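Local coordinates for 3-deoxy-D-manno-octulosonate 8-phosphate phosphatase KdsC (Haemophilus influenzae Rd, PDB 1K1E), which hydrolyses 3-deoxy-D-manno-octulosonate 8-phosphate to KDO and inorganic phosphate, a step of lipopolysaccharide biosynthesis, working as a magnesium-dependent homotetramer, at residues Leu42-Lys45 and Met46-Ala50; His25-Asn29 and Gly30-Lys34; Met154-Ala158 and Gln159-Ser163; Gln169-Leu172 and Lys173-Ser177. All blocks are in the same frame, centred on the assembly; numbering follows the deposited sequence.

Contact 1 (Leu42-Lys45 and Met46-Ala50); sequences LGIK and MLMDA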
ATOM      1  N   LEU A  42      14.905  -6.643  10.588  1.00 13.89           N
ATOM      2  CA  LEU A  42      15.386  -6.966  11.919  1.00 10.93           C
ATOM      3  C   LEU A  42      15.401  -8.495  12.156  1.00 18.34           C
ATOM      4  O   LEU A  42      16.286  -9.018  12.826  1.00 11.92           O
ATOM      5  CB  LEU A  42      14.519  -6.293  12.982  1.00 11.70           C
ATOM      6  CG  LEU A  42      14.944  -6.556  14.415  1.00 11.77           C
ATOM      7  CD1 LEU A  42      16.387  -6.052  14.550  1.00 20.15           C
ATOM      8  CD2 LEU A  42      14.041  -5.871  15.396  1.00 11.24           C
ATOM      9  N   GLY A  43      14.424  -9.204  11.593  1.00 13.79           N
ATOM     10  CA  GLY A  43      14.395 -10.650  11.740  1.00 15.46           C
ATOM     11  C   GLY A  43      15.645 -11.258  11.091  1.00 10.42           C
ATOM     12  O   GLY A  43      16.211 -12.271  11.592  1.00 12.94           O
ATOM     13  N   ILE A  44      16.033 -10.709   9.938  1.00 12.08           N
ATOM     14  CA  ILE A  44      17.193 -11.194   9.208  1.00 11.87           C
ATOM     15  C   ILE A  44      18.421 -11.004  10.084  1.00 19.53           C
ATOM     16  O   ILE A  44      19.226 -11.930  10.221  1.00 17.03           O
ATOM     17  CB  ILE A  44      17.306 -10.419   7.888  1.00 15.43           C
ATOM     18  CG1 ILE A  44      16.327 -11.028   6.869  1.00 14.20           C
ATOM     19  CG2 ILE A  44      18.694 -10.492   7.320  1.00 20.54           C
ATOM     20  CD1 ILE A  44      16.040 -10.068   5.690  1.00 14.54           C
ATOM     21  N   LYS A  45      18.555  -9.833  10.716  1.00 15.59           N
ATOM     22  CA  LYS A  45      19.739  -9.616  11.563  1.00 23.02           C
ATOM     23  C   LYS A  45      19.706 -10.562  12.768  1.00 22.64           C
ATOM     24  O   LYS A  45      20.762 -10.999  13.240  1.00 17.49           O
ATOM     25  CB  LYS A  45      19.812  -8.181  12.117  1.00 10.36           C
ATOM     26  CG  LYS A  45      19.731  -7.096  11.049  1.00 19.01           C
ATOM     27  CD  LYS A  45      20.791  -7.334   9.962  1.00 30.80           C
ATOM     28  CE  LYS A  45      22.241  -7.269  10.504  1.00 29.57           C
ATOM     29  NZ  LYS A  45      23.237  -7.730   9.463  1.00 35.25           N
ATOM     30  N   MET A  46      18.495 -10.795  13.308  1.00 12.09           N
ATOM     31  CA  MET A  46      18.382 -11.663  14.475  1.00 13.98           C
ATOM     32  C   MET A  46      18.848 -13.037  14.093  1.00 14.78           C
ATOM     33  O   MET A  46      19.522 -13.710  14.852  1.00 14.74           O
ATOM     34  CB  MET A  46      16.933 -11.674  14.985  1.00  8.48           C
ATOM     35  CG  MET A  46      16.604 -10.414  15.690  1.00 17.53           C
ATOM     36  SD  MET A  46      14.870 -10.285  16.020  1.00 16.96           S
ATOM     37  CE  MET A  46      14.889  -8.952  17.405  1.00 16.94           C
ATOM     38  N   LEU A  47      18.481 -13.477  12.896  1.00 15.01           N
ATOM     39  CA  LEU A  47      18.924 -14.786  12.508  1.00 14.27           C
ATOM     40  C   LEU A  47      20.428 -14.908  12.435  1.00 16.87           C
ATOM     41  O   LEU A  47      21.004 -15.818  13.018  1.00 13.24           O
ATOM     42  CB  LEU A  47      18.347 -15.218  11.142  1.00 10.01           C
ATOM     43  CG  LEU A  47      16.814 -15.463  11.076  1.00 11.42           C
ATOM     44  CD1 LEU A  47      16.385 -15.877   9.660  1.00  9.61           C
ATOM     45  CD2 LEU A  47      16.412 -16.611  12.051  1.00 13.10           C
ATOM     46  N   MET A  48      21.034 -13.973  11.731  1.00 12.88           N
ATOM     47  CA  MET A  48      22.476 -14.013  11.554  1.00 13.46           C
ATOM     48  C   MET A  48      23.172 -13.982  12.906  1.00 21.64           C
ATOM     49  O   MET A  48      24.167 -14.691  13.139  1.00 20.38           O
ATOM     50  CB  MET A  48      22.826 -12.835  10.664  1.00 11.49           C
ATOM     51  CG  MET A  48      22.165 -12.926   9.278  1.00 21.55           C
ATOM     52  SD  MET A  48      22.559 -11.602   8.056  1.00 33.43           S
ATOM     53  CE  MET A  48      23.072 -10.467   9.052  1.00 23.96           C
ATOM     54  N   ASP A  49      22.652 -13.163  13.807  1.00 15.98           N
ATOM     55  CA  ASP A  49      23.198 -13.038  15.168  1.00 21.83           C
ATOM     56  C   ASP A  49      23.099 -14.370  15.954  1.00 23.54           C
ATOM     57  O   ASP A  49      23.960 -14.658  16.793  1.00 20.64           O
ATOM     58  CB  ASP A  49      22.475 -11.905  15.896  1.00 19.26           C
ATOM     59  CG  ASP A  49      22.888 -11.753  17.370  1.00 27.61           C
ATOM     60  OD1 ASP A  49      22.106 -12.132  18.292  1.00 27.59           O
ATOM     61  OD2 ASP A  49      24.006 -11.241  17.608  1.00 24.56           O
ATOM     62  N   ALA A  50      22.074 -15.168  15.646  1.00 16.53           N
ATOM     63  CA  ALA A  50      21.820 -16.429  16.309  1.00 18.84           C
ATOM     64  C   ALA A  50      22.456 -17.598  15.535  1.00 16.96           C
ATOM     65  O   ALA A  50      22.020 -18.754  15.690  1.00 17.79           O
ATOM     66  CB  ALA A  50      20.317 -16.647  16.444  1.00 19.71           C
TER
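Leu42 and Met46 meet one helical turn apart, and the same spacing repeats down the last turns of helix 38-49. Each of four successive carbonyls takes the amide four residues on: Met46 N bonds Leu42 O at 2.9 Å, Leu47 N bonds Gly43 O, Met48 N bonds Ile44 O at 3.1 Å in the straightest of the four (170°), and Asp49 N bonds Lys45 O. The run ends at Ala50, whose amide makes weak bonds back to Met46 O and Leu47 O and which is the first residue to leave helical backbone angles.

Polar side-chain ends past the ladder find partners beyond the helix. Lys45, expected by similarity to bind substrate, places NZ on Leu72 O in a hydrogen bond, its chain bent at the second and third torsions (-54° and -62°). Asp49 OD1 is held by Ser174 OG of the chain's last helix.

The methionines supply the apolar contacts. Met46 runs out straight from CG and crosses Leu42 at a slant, its CE lying 3.8 Å from Leu42 CD2. On another side Met48 runs alongside Ile44, with Met48 SD 4.1 Å from Ile44 CG2, and it reaches on to Val54 of strand 53-58. Asp108 and Ser109 of a second subunit close over Leu42 and Met46. This is the regular i to i+4 ladder of an alpha-helix packed beside the parallel sheet of a HAD-type hydrolase.

Contact 2 (His25-Asn29 and Gly30-Lys34); sequences HYDAN and GEAIK
The Asp27 carboxylate meets the methyl of Ala32 across a tight hairpin. It folds back over its own turn, its CG set between the backbone N and the carbonyl carbon (chi1 70°), which leaves Asp27 CG 3.5 Å from Ala32 CB. From there Asp27 OD2 receives Asn29 N at 2.9 Å, met from above the carboxylate plane: an Asx turn within the type I turn that runs from Asp27 to Gly30. A water ties the same oxygen to Glu31 O.

The Tyr26 ring takes the other direction and lays one face over the Gly30 backbone, with Gly30 C 3.9 Å above the ring plane and offset toward its rim. Gly30 holds a positive phi (113°), a backbone conformation open to glycine. Further along, His25 and Ile33 slant across each other, and the imidazole presents its edge to Ile33 O, lying 3.6 Å from His25 CD2.

Between the strands, Asp27 N bonds Gly30 O at 2.8 Å and Ala32 N bonds His25 O at 2.7 Å. Beyond them Glu31 OE1 offers its syn lone pair to Lys34 NZ at 2.7 Å, and a water joins that oxygen to His25 N and Ile33 O. Glu31 and Lys34 in turn pair with Arg60 and Asp16. The hairpin of strands 23-27 and 30-37 stands apart from the central parallel sheet; His25 and Tyr26 pair with a strand of a third subunit and Lys34 with one of a second, while strand 30-37 leads directly into helix 38-49.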
ATOM      1  N   HIS A  25       7.427  -1.611  -8.704  1.00 14.82           N
ATOM      2  CA  HIS A  25       7.169  -0.190  -8.890  1.00 13.35           C
ATOM      3  C   HIS A  25       8.007   0.294 -10.029  1.00 19.91           C
ATOM      4  O   HIS A  25       9.234   0.483  -9.920  1.00 12.64           O
ATOM      5  CB  HIS A  25       7.490   0.582  -7.626  1.00 14.01           C
ATOM      6  CG  HIS A  25       6.765   0.063  -6.431  1.00 20.60           C
ATOM      7  ND1 HIS A  25       5.386   0.128  -6.301  1.00 11.71           N
ATOM      8  CD2 HIS A  25       7.230  -0.564  -5.320  1.00 15.84           C
ATOM      9  CE1 HIS A  25       5.038  -0.431  -5.148  1.00 15.25           C
ATOM     10  NE2 HIS A  25       6.136  -0.855  -4.535  1.00 19.80           N
ATOM     11  N   TYR A  26       7.328   0.455 -11.146  1.00  9.41           N
ATOM     12  CA  TYR A  26       7.985   0.897 -12.383  1.00 20.23           C
ATOM     13  C   TYR A  26       8.057   2.408 -12.674  1.00 17.94           C
ATOM     14  O   TYR A  26       7.161   3.172 -12.339  1.00 13.45           O
ATOM     15  CB  TYR A  26       7.240   0.317 -13.600  1.00 17.13           C
ATOM     16  CG  TYR A  26       7.699  -1.040 -14.115  1.00 12.82           C
ATOM     17  CD1 TYR A  26       7.555  -2.197 -13.330  1.00 11.09           C
ATOM     18  CD2 TYR A  26       8.220  -1.154 -15.411  1.00 16.84           C
ATOM     19  CE1 TYR A  26       7.910  -3.452 -13.834  1.00 21.82           C
ATOM     20  CE2 TYR A  26       8.580  -2.366 -15.943  1.00 16.97           C
ATOM     21  CZ  TYR A  26       8.423  -3.538 -15.154  1.00 22.06           C
ATOM     22  OH  TYR A  26       8.739  -4.766 -15.683  1.00 25.26           O
ATOM     23  N   ASP A  27       9.152   2.819 -13.311  1.00 12.54           N
ATOM     24  CA  ASP A  27       9.164   4.153 -13.890  1.00 17.64           C
ATOM     25  C   ASP A  27       9.422   3.802 -15.379  1.00 13.35           C
ATOM     26  O   ASP A  27       9.327   2.619 -15.742  1.00 16.69           O
ATOM     27  CB  ASP A  27      10.175   5.115 -13.222  1.00 19.71           C
ATOM     28  CG  ASP A  27      11.650   4.787 -13.513  1.00 15.71           C
ATOM     29  OD1 ASP A  27      12.506   5.560 -13.008  1.00 14.36           O
ATOM     30  OD2 ASP A  27      11.979   3.809 -14.200  1.00 18.14           O
ATOM     31  N   ALA A  28       9.699   4.778 -16.264  1.00 16.44           N
ATOM     32  CA  ALA A  28       9.895   4.487 -17.693  1.00 19.56           C
ATOM     33  C   ALA A  28      11.060   3.597 -18.034  1.00 14.96           C
ATOM     34  O   ALA A  28      11.142   3.125 -19.168  1.00 17.26           O
ATOM     35  CB  ALA A  28      10.043   5.784 -18.482  1.00 23.11           C
ATOM     36  N   ASN A  29      11.963   3.390 -17.063  1.00 20.03           N
ATOM     37  CA  ASN A  29      13.164   2.550 -17.269  1.00 14.81           C
ATOM     38  C   ASN A  29      13.204   1.202 -16.508  1.00 19.28           C
ATOM     39  O   ASN A  29      14.272   0.598 -16.364  1.00 19.18           O
ATOM     40  CB  ASN A  29      14.400   3.354 -16.871  1.00 17.46           C
ATOM     41  CG  ASN A  29      14.582   4.597 -17.731  1.00 26.81           C
ATOM     42  OD1 ASN A  29      14.710   5.714 -17.217  1.00 27.63           O
ATOM     43  ND2 ASN A  29      14.614   4.407 -19.043  1.00 23.53           N
ATOM     44  N   GLY A  30      12.053   0.727 -16.024  1.00 15.43           N
ATOM     45  CA  GLY A  30      12.024  -0.527 -15.274  1.00 16.86           C
ATOM     46  C   GLY A  30      11.656  -0.293 -13.809  1.00 19.55           C
ATOM     47  O   GLY A  30      11.023   0.698 -13.470  1.00 16.54           O
ATOM     48  N   GLU A  31      12.066  -1.203 -12.939  1.00 22.68           N
ATOM     49  CA  GLU A  31      11.791  -1.024 -11.512  1.00 19.58           C
ATOM     50  C   GLU A  31      12.519   0.198 -11.033  1.00 14.90           C
ATOM     51  O   GLU A  31      13.697   0.372 -11.305  1.00 18.93           O
ATOM     52  CB  GLU A  31      12.290  -2.221 -10.705  1.00 22.38           C
ATOM     53  CG  GLU A  31      11.501  -3.478 -10.921  1.00 25.61           C
ATOM     54  CD  GLU A  31      11.909  -4.526  -9.881  1.00 26.80           C
ATOM     55  OE1 GLU A  31      11.483  -4.411  -8.714  1.00 25.25           O
ATOM     56  OE2 GLU A  31      12.687  -5.435 -10.235  1.00 37.65           O
ATOM     57  N   ALA A  32      11.840   1.019 -10.259  1.00 15.99           N
ATOM     58  CA  ALA A  32      12.455   2.246  -9.787  1.00 18.08           C
ATOM     59  C   ALA A  32      12.574   2.284  -8.300  1.00 18.26           C
ATOM     60  O   ALA A  32      13.401   2.998  -7.772  1.00 17.10           O
ATOM     61  CB  ALA A  32      11.655   3.436 -10.262  1.00 16.95           C
ATOM     62  N   ILE A  33      11.732   1.520  -7.627  1.00 10.91           N
ATOM     63  CA  ILE A  33      11.677   1.453  -6.176  1.00 13.48           C
ATOM     64  C   ILE A  33      11.343   0.003  -5.854  1.00 13.79           C
ATOM     65  O   ILE A  33      10.593  -0.657  -6.612  1.00 11.94           O
ATOM     66  CB  ILE A  33      10.489   2.327  -5.619  1.00 13.19           C
ATOM     67  CG1 ILE A  33      10.798   3.822  -5.742  1.00 19.97           C
ATOM     68  CG2 ILE A  33      10.219   2.017  -4.105  1.00 16.82           C
ATOM     69  CD1 ILE A  33       9.550   4.623  -5.599  1.00 25.68           C
ATOM     70  N   LYS A  34      12.013  -0.506  -4.841  1.00 12.60           N
ATOM     71  CA  LYS A  34      11.671  -1.800  -4.266  1.00 11.64           C
ATOM     72  C   LYS A  34      11.292  -1.532  -2.830  1.00 13.11           C
ATOM     73  O   LYS A  34      12.023  -0.858  -2.104  1.00 15.79           O
ATOM     74  CB  LYS A  34      12.800  -2.824  -4.363  1.00 14.38           C
ATOM     75  CG  LYS A  34      13.047  -3.194  -5.810  1.00 19.76           C
ATOM     76  CD  LYS A  34      13.954  -4.439  -5.917  1.00 20.20           C
ATOM     77  CE  LYS A  34      13.120  -5.686  -5.542  1.00 15.56           C
ATOM     78  NZ  LYS A  34      11.932  -5.974  -6.514  1.00 14.99           N
TER
HETATM   79  O   HOH W   1       9.599  -2.880  -7.520  1.00 19.01           O
HETATM   80  O   HOH W   2      14.147   2.549 -13.301  1.00 17.26           O

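Contact 3 (Met154-Ala158 and Gln159-Ser163); sequences MILQA and QGKSS
Leu156 and Lys161 come together where helix 147-158 ends in a Schellman motif. The amide of Lys161 reaches back five residues to Leu156 O at 2.8 Å, and inside that loop Gly160 N bonds Gln157 O at 3.0 Å, coming from well above the carbonyl plane. Gly160 makes the reversal with a positive phi of 72°. One residue earlier, Gln159 N still keeps the helical bond to Ile155 O.

Side chains follow this path. The Lys161 chain passes Leu156 at about a right angle, with Lys161 CD 4.0 Å from Leu156 CD2, and continues extended until NZ bonds the backbone carbonyl Ala50 O. Leu156 itself is wedged against Met46, Leu47 and Ala50, so the end of helix 38-49 backs this turn. Gln159 lies beside Ile155, pointing the same way; its CG sits anti to the carbonyl carbon (chi1 -61°) and the chain beyond is extended, which brings NE2 to 3.6 Å from Ile155 CG2. That amide nitrogen is then bonded to the carbonyls of Leu5 and Ile8, fastening the turn to the start of the chain.

Farther out, Ser162 OG is bound by Asp166 of the next helix, while Ser162 CB rests 3.7 Å from Gln157 OE1. A water links the two residues, donating to Gln157 O and accepting from Ser162 N, each at 3.1 Å.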
ATOM      1  N   MET A 154       9.596 -17.609  14.572  1.00 10.82           N
ATOM      2  CA  MET A 154       9.227 -19.019  14.835  1.00 12.21           C
ATOM      3  C   MET A 154      10.463 -19.885  14.957  1.00 19.68           C
ATOM      4  O   MET A 154      10.564 -20.733  15.879  1.00 16.88           O
ATOM      5  CB  MET A 154       8.394 -19.602  13.674  1.00 17.32           C
ATOM      6  CG  MET A 154       6.987 -19.102  13.573  1.00 24.40           C
ATOM      7  SD  MET A 154       6.122 -20.011  12.250  1.00 35.21           S
ATOM      8  CE  MET A 154       6.621 -21.633  12.627  1.00 12.62           C
ATOM      9  N   ILE A 155      11.380 -19.703  14.008  1.00 12.69           N
ATOM     10  CA  ILE A 155      12.612 -20.493  14.057  1.00 19.29           C
ATOM     11  C   ILE A 155      13.399 -20.207  15.351  1.00 18.91           C
ATOM     12  O   ILE A 155      13.821 -21.124  16.043  1.00 15.28           O
ATOM     13  CB  ILE A 155      13.505 -20.200  12.809  1.00 14.78           C
ATOM     14  CG1 ILE A 155      12.741 -20.617  11.543  1.00 15.36           C
ATOM     15  CG2 ILE A 155      14.861 -20.962  12.955  1.00 12.23           C
ATOM     16  CD1 ILE A 155      13.413 -20.243  10.209  1.00 14.72           C
ATOM     17  N   LEU A 156      13.635 -18.934  15.644  1.00 13.66           N
ATOM     18  CA  LEU A 156      14.365 -18.585  16.858  1.00 10.46           C
ATOM     19  C   LEU A 156      13.684 -19.067  18.128  1.00 18.97           C
ATOM     20  O   LEU A 156      14.346 -19.494  19.102  1.00 19.18           O
ATOM     21  CB  LEU A 156      14.589 -17.076  16.943  1.00 14.77           C
ATOM     22  CG  LEU A 156      15.557 -16.548  15.874  1.00 13.03           C
ATOM     23  CD1 LEU A 156      15.496 -15.047  15.768  1.00 14.42           C
ATOM     24  CD2 LEU A 156      16.979 -16.997  16.218  1.00 14.46           C
ATOM     25  N   GLN A 157      12.360 -18.997  18.155  1.00 18.16           N
ATOM     26  CA  GLN A 157      11.710 -19.481  19.347  1.00 14.38           C
ATOM     27  C   GLN A 157      11.925 -20.975  19.477  1.00 18.00           C
ATOM     28  O   GLN A 157      12.134 -21.463  20.565  1.00 22.76           O
ATOM     29  CB  GLN A 157      10.237 -19.199  19.275  1.00 23.43           C
ATOM     30  CG  GLN A 157       9.492 -19.774  20.442  1.00 25.54           C
ATOM     31  CD  GLN A 157       8.319 -18.927  20.684  1.00 32.04           C
ATOM     32  OE1 GLN A 157       8.456 -17.770  21.146  1.00 38.85           O
ATOM     33  NE2 GLN A 157       7.143 -19.435  20.323  1.00 36.19           N
ATOM     34  N   ALA A 158      11.853 -21.701  18.366  1.00 20.28           N
ATOM     35  CA  ALA A 158      12.058 -23.152  18.391  1.00 22.15           C
ATOM     36  C   ALA A 158      13.439 -23.498  18.929  1.00 25.34           C
ATOM     37  O   ALA A 158      13.574 -24.512  19.606  1.00 22.41           O
ATOM     38  CB  ALA A 158      11.871 -23.754  17.001  1.00 23.16           C
ATOM     39  N   GLN A 159      14.449 -22.658  18.640  1.00 26.01           N
ATOM     40  CA  GLN A 159      15.820 -22.844  19.116  1.00 18.90           C
ATOM     41  C   GLN A 159      16.085 -22.283  20.542  1.00 18.76           C
ATOM     42  O   GLN A 159      17.231 -22.259  21.011  1.00 18.36           O
ATOM     43  CB  GLN A 159      16.779 -22.225  18.079  1.00 21.07           C
ATOM     44  CG  GLN A 159      16.584 -22.981  16.711  1.00 23.38           C
ATOM     45  CD  GLN A 159      17.633 -22.708  15.673  1.00 19.78           C
ATOM     46  OE1 GLN A 159      18.640 -22.143  15.970  1.00 20.43           O
ATOM     47  NE2 GLN A 159      17.378 -23.112  14.419  1.00 20.02           N
ATOM     48  N   GLY A 160      15.037 -21.808  21.199  1.00 19.67           N
ATOM     49  CA  GLY A 160      15.135 -21.253  22.559  1.00 23.52           C
ATOM     50  C   GLY A 160      15.832 -19.901  22.638  1.00 22.15           C
ATOM     51  O   GLY A 160      16.406 -19.502  23.681  1.00 19.11           O
ATOM     52  N   LYS A 161      15.820 -19.194  21.509  1.00 20.08           N
ATOM     53  CA  LYS A 161      16.460 -17.875  21.383  1.00 20.39           C
ATOM     54  C   LYS A 161      15.440 -16.765  21.231  1.00 19.91           C
ATOM     55  O   LYS A 161      15.779 -15.670  20.746  1.00 24.06           O
ATOM     56  CB  LYS A 161      17.380 -17.857  20.167  1.00 17.46           C
ATOM     57  CG  LYS A 161      18.393 -19.010  20.168  1.00 20.27           C
ATOM     58  CD  LYS A 161      19.233 -18.982  18.867  1.00 25.32           C
ATOM     59  CE  LYS A 161      20.553 -19.821  18.997  1.00 30.66           C
ATOM     60  NZ  LYS A 161      21.403 -20.053  17.756  1.00 33.80           N
ATOM     61  N   SER A 162      14.221 -17.016  21.670  1.00 19.51           N
ATOM     62  CA  SER A 162      13.185 -15.988  21.525  1.00 20.48           C
ATOM     63  C   SER A 162      13.537 -14.732  22.354  1.00 18.22           C
ATOM     64  O   SER A 162      13.106 -13.626  22.021  1.00 15.60           O
ATOM     65  CB  SER A 162      11.804 -16.515  21.982  1.00 23.65           C
ATOM     66  OG  SER A 162      11.628 -16.410  23.388  1.00 21.68           O
ATOM     67  N   SER A 163      14.334 -14.883  23.410  1.00 20.49           N
ATOM     68  CA  SER A 163      14.655 -13.700  24.214  1.00 20.62           C
ATOM     69  C   SER A 163      15.260 -12.493  23.470  1.00 18.58           C
ATOM     70  O   SER A 163      15.105 -11.373  23.956  1.00 16.92           O
ATOM     71  CB  SER A 163      15.545 -14.079  25.441  1.00 26.14           C
ATOM     72  OG  SER A 163      16.885 -14.323  25.051  1.00 30.16           O
TER
HETATM   73  O   HOH W   3      12.625 -19.401  22.796  1.00 27.89           O

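Contact 4 (Gln169-Leu172 and Lys173-Ser177); sequences QGFL and KSVKS. With SO4 (sulfate ion), chain P.
Lys173 folds back along Gln169, one turn earlier on the chain's last helix. Its CB lies 3.6 Å from Gly170 O; CG, anti to the carbonyl carbon (chi1 -62°), comes within 3.0 Å of Gln169 O, the carbonyl that also accepts Lys173 N at 3.2 Å. CD remains near that oxygen. After bends at the third and fourth torsions, CE and NZ come up beside the Gln169 carboxamide, and the two chains lie side by side, pointing the same way.

This is the weakly bonded C-terminal end of helix 168-174. Three-residue bonds appear here: Ser174 N bonds Phe171 O at 2.9 Å from above the carbonyl plane, and Val175 N makes a weak bond to Leu172 O. Gly170 O accepts a hydrogen bond from a water at 2.6 Å, which also donates to Ser174 OG, the partner of Asp49.

On the side that meets the second subunit, Phe171 and Val175 cross at about a right angle, Phe171 CE2 lying 3.8 Å from Val175 CG2, with Val110 and Leu82 of that subunit packing on them. Near the other end of the helix, a sulfate ion, probably from the crystallisation liquor, accepts Gln169 N through O4 at 2.6 Å.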
ATOM      1  N   GLN A 169      15.975  -6.870  27.704  1.00 29.77           N
ATOM      2  CA  GLN A 169      17.321  -7.317  28.111  1.00 29.48           C
ATOM      3  C   GLN A 169      17.946  -8.208  27.050  1.00 28.59           C
ATOM      4  O   GLN A 169      19.134  -8.085  26.723  1.00 32.96           O
ATOM      5  CB  GLN A 169      17.255  -8.091  29.420  1.00 31.89           C
ATOM      6  CG  GLN A 169      18.617  -8.514  29.907  1.00 28.05           C
ATOM      7  CD  GLN A 169      18.517  -9.489  31.068  1.00 39.23           C
ATOM      8  OE1 GLN A 169      17.444  -9.660  31.669  1.00 39.42           O
ATOM      9  NE2 GLN A 169      19.635 -10.127  31.399  1.00 39.28           N
ATOM     10  N   GLY A 170      17.154  -9.115  26.506  1.00 21.63           N
ATOM     11  CA  GLY A 170      17.699  -9.978  25.468  1.00 26.49           C
ATOM     12  C   GLY A 170      18.069  -9.209  24.214  1.00 28.12           C
ATOM     13  O   GLY A 170      19.063  -9.525  23.538  1.00 23.50           O
ATOM     14  N   PHE A 171      17.245  -8.224  23.868  1.00 20.37           N
ATOM     15  CA  PHE A 171      17.502  -7.447  22.666  1.00 30.39           C
ATOM     16  C   PHE A 171      18.780  -6.645  22.817  1.00 27.96           C
ATOM     17  O   PHE A 171      19.625  -6.589  21.897  1.00 18.07           O
ATOM     18  CB  PHE A 171      16.331  -6.497  22.379  1.00 22.97           C
ATOM     19  CG  PHE A 171      16.536  -5.663  21.150  1.00 23.48           C
ATOM     20  CD1 PHE A 171      16.332  -6.192  19.885  1.00 21.62           C
ATOM     21  CD2 PHE A 171      17.049  -4.378  21.257  1.00 19.62           C
ATOM     22  CE1 PHE A 171      16.665  -5.430  18.739  1.00 20.06           C
ATOM     23  CE2 PHE A 171      17.369  -3.624  20.142  1.00 12.83           C
ATOM     24  CZ  PHE A 171      17.188  -4.139  18.880  1.00 20.86           C
ATOM     25  N   LEU A 172      18.893  -5.983  23.971  1.00 23.69           N
ATOM     26  CA  LEU A 172      20.051  -5.160  24.233  1.00 26.60           C
ATOM     27  C   LEU A 172      21.351  -5.955  24.202  1.00 29.03           C
ATOM     28  O   LEU A 172      22.350  -5.464  23.740  1.00 22.61           O
ATOM     29  CB  LEU A 172      19.876  -4.378  25.545  1.00 19.55           C
ATOM     30  CG  LEU A 172      18.777  -3.286  25.422  1.00 27.64           C
ATOM     31  CD1 LEU A 172      18.476  -2.701  26.802  1.00 25.25           C
ATOM     32  CD2 LEU A 172      19.203  -2.168  24.415  1.00 30.23           C
ATOM     33  N   LYS A 173      21.328  -7.199  24.637  1.00 30.20           N
ATOM     34  CA  LYS A 173      22.548  -8.000  24.576  1.00 28.49           C
ATOM     35  C   LYS A 173      23.067  -8.137  23.138  1.00 32.33           C
ATOM     36  O   LYS A 173      24.293  -8.284  22.914  1.00 26.22           O
ATOM     37  CB  LYS A 173      22.259  -9.386  25.134  1.00 27.75           C
ATOM     38  CG  LYS A 173      21.837  -9.395  26.592  1.00 34.27           C
ATOM     39  CD  LYS A 173      22.054 -10.794  27.149  1.00 28.82           C
ATOM     40  CE  LYS A 173      22.402 -10.808  28.603  1.00 34.88           C
ATOM     41  NZ  LYS A 173      21.253 -11.387  29.329  1.00 35.67           N
ATOM     42  N   SER A 174      22.150  -8.029  22.164  1.00 24.95           N
ATOM     43  CA  SER A 174      22.515  -8.212  20.751  1.00 24.69           C
ATOM     44  C   SER A 174      22.435  -6.979  19.861  1.00 26.88           C
ATOM     45  O   SER A 174      22.776  -7.062  18.676  1.00 29.20           O
ATOM     46  CB  SER A 174      21.631  -9.286  20.112  1.00 24.32           C
ATOM     47  OG  SER A 174      21.918 -10.595  20.593  1.00 31.22           O
ATOM     48  N   VAL A 175      22.049  -5.838  20.426  1.00 30.25           N
ATOM     49  CA  VAL A 175      21.853  -4.605  19.654  1.00 25.20           C
ATOM     50  C   VAL A 175      23.007  -4.211  18.728  1.00 30.62           C
ATOM     51  O   VAL A 175      22.768  -3.713  17.614  1.00 30.79           O
ATOM     52  CB  VAL A 175      21.504  -3.433  20.586  1.00 31.40           C
ATOM     53  CG1 VAL A 175      22.729  -3.026  21.404  1.00 26.41           C
ATOM     54  CG2 VAL A 175      20.923  -2.273  19.754  1.00 27.17           C
ATOM     55  N   LYS A 176      24.256  -4.427  19.159  1.00 30.83           N
ATOM     56  CA  LYS A 176      25.386  -4.047  18.287  1.00 36.40           C
ATOM     57  C   LYS A 176      25.251  -4.662  16.878  1.00 37.90           C
ATOM     58  O   LYS A 176      25.803  -4.139  15.889  1.00 35.28           O
ATOM     59  CB  LYS A 176      26.738  -4.473  18.915  1.00 33.94           C
ATOM     60  N   SER A 177      24.480  -5.749  16.779  1.00 30.18           N
ATOM     61  CA  SER A 177      24.309  -6.440  15.490  1.00 28.40           C
ATOM     62  C   SER A 177      22.955  -6.296  14.807  1.00 34.43           C
ATOM     63  O   SER A 177      22.717  -6.913  13.773  1.00 36.16           O
ATOM     64  CB  SER A 177      24.627  -7.921  15.707  1.00 29.30           C
ATOM     65  OG  SER A 177      25.884  -8.011  16.359  1.00 29.95           O
TER
HETATM   66  S   SO4 P2414      12.968  -7.747  30.243  1.00 49.63           S
HETATM   67  O1  SO4 P2414      11.992  -8.303  29.273  1.00 43.65           O
HETATM   68  O2  SO4 P2414      13.198  -8.722  31.376  1.00 43.79           O
HETATM   69  O3  SO4 P2414      12.359  -6.492  30.740  1.00 34.75           O
HETATM   70  O4  SO4 P2414      14.271  -7.493  29.575  1.00 32.91           O
HETATM   71  O   HOH W   4      20.628 -11.585  22.964  1.00 31.80           O

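Contacts 1, 3 and 4 gather on one side of the subunit, while contact 2 lies apart, its centre about 29 Å from that of contact 1. Contact 1 is the buried member, a regular helix end that the other two lean on: contact 3 through Lys161 and Leu156, contact 4 through Ser174 and Phe171. Contact 4 is at the surface; contacts 2 and 3 are partly buried. Contact 3 ends its helix in a defined glycine reversal, contact 4 through weak, short-range bonds. Contact 2 replaces helical ladders with cross-strand bonds and a salt bridge; waters bridge in contacts 2, 3 and 4. Contacts 1, 2 and 4 touch the second subunit, contact 2 also a third, whereas no other chain touches contact 3.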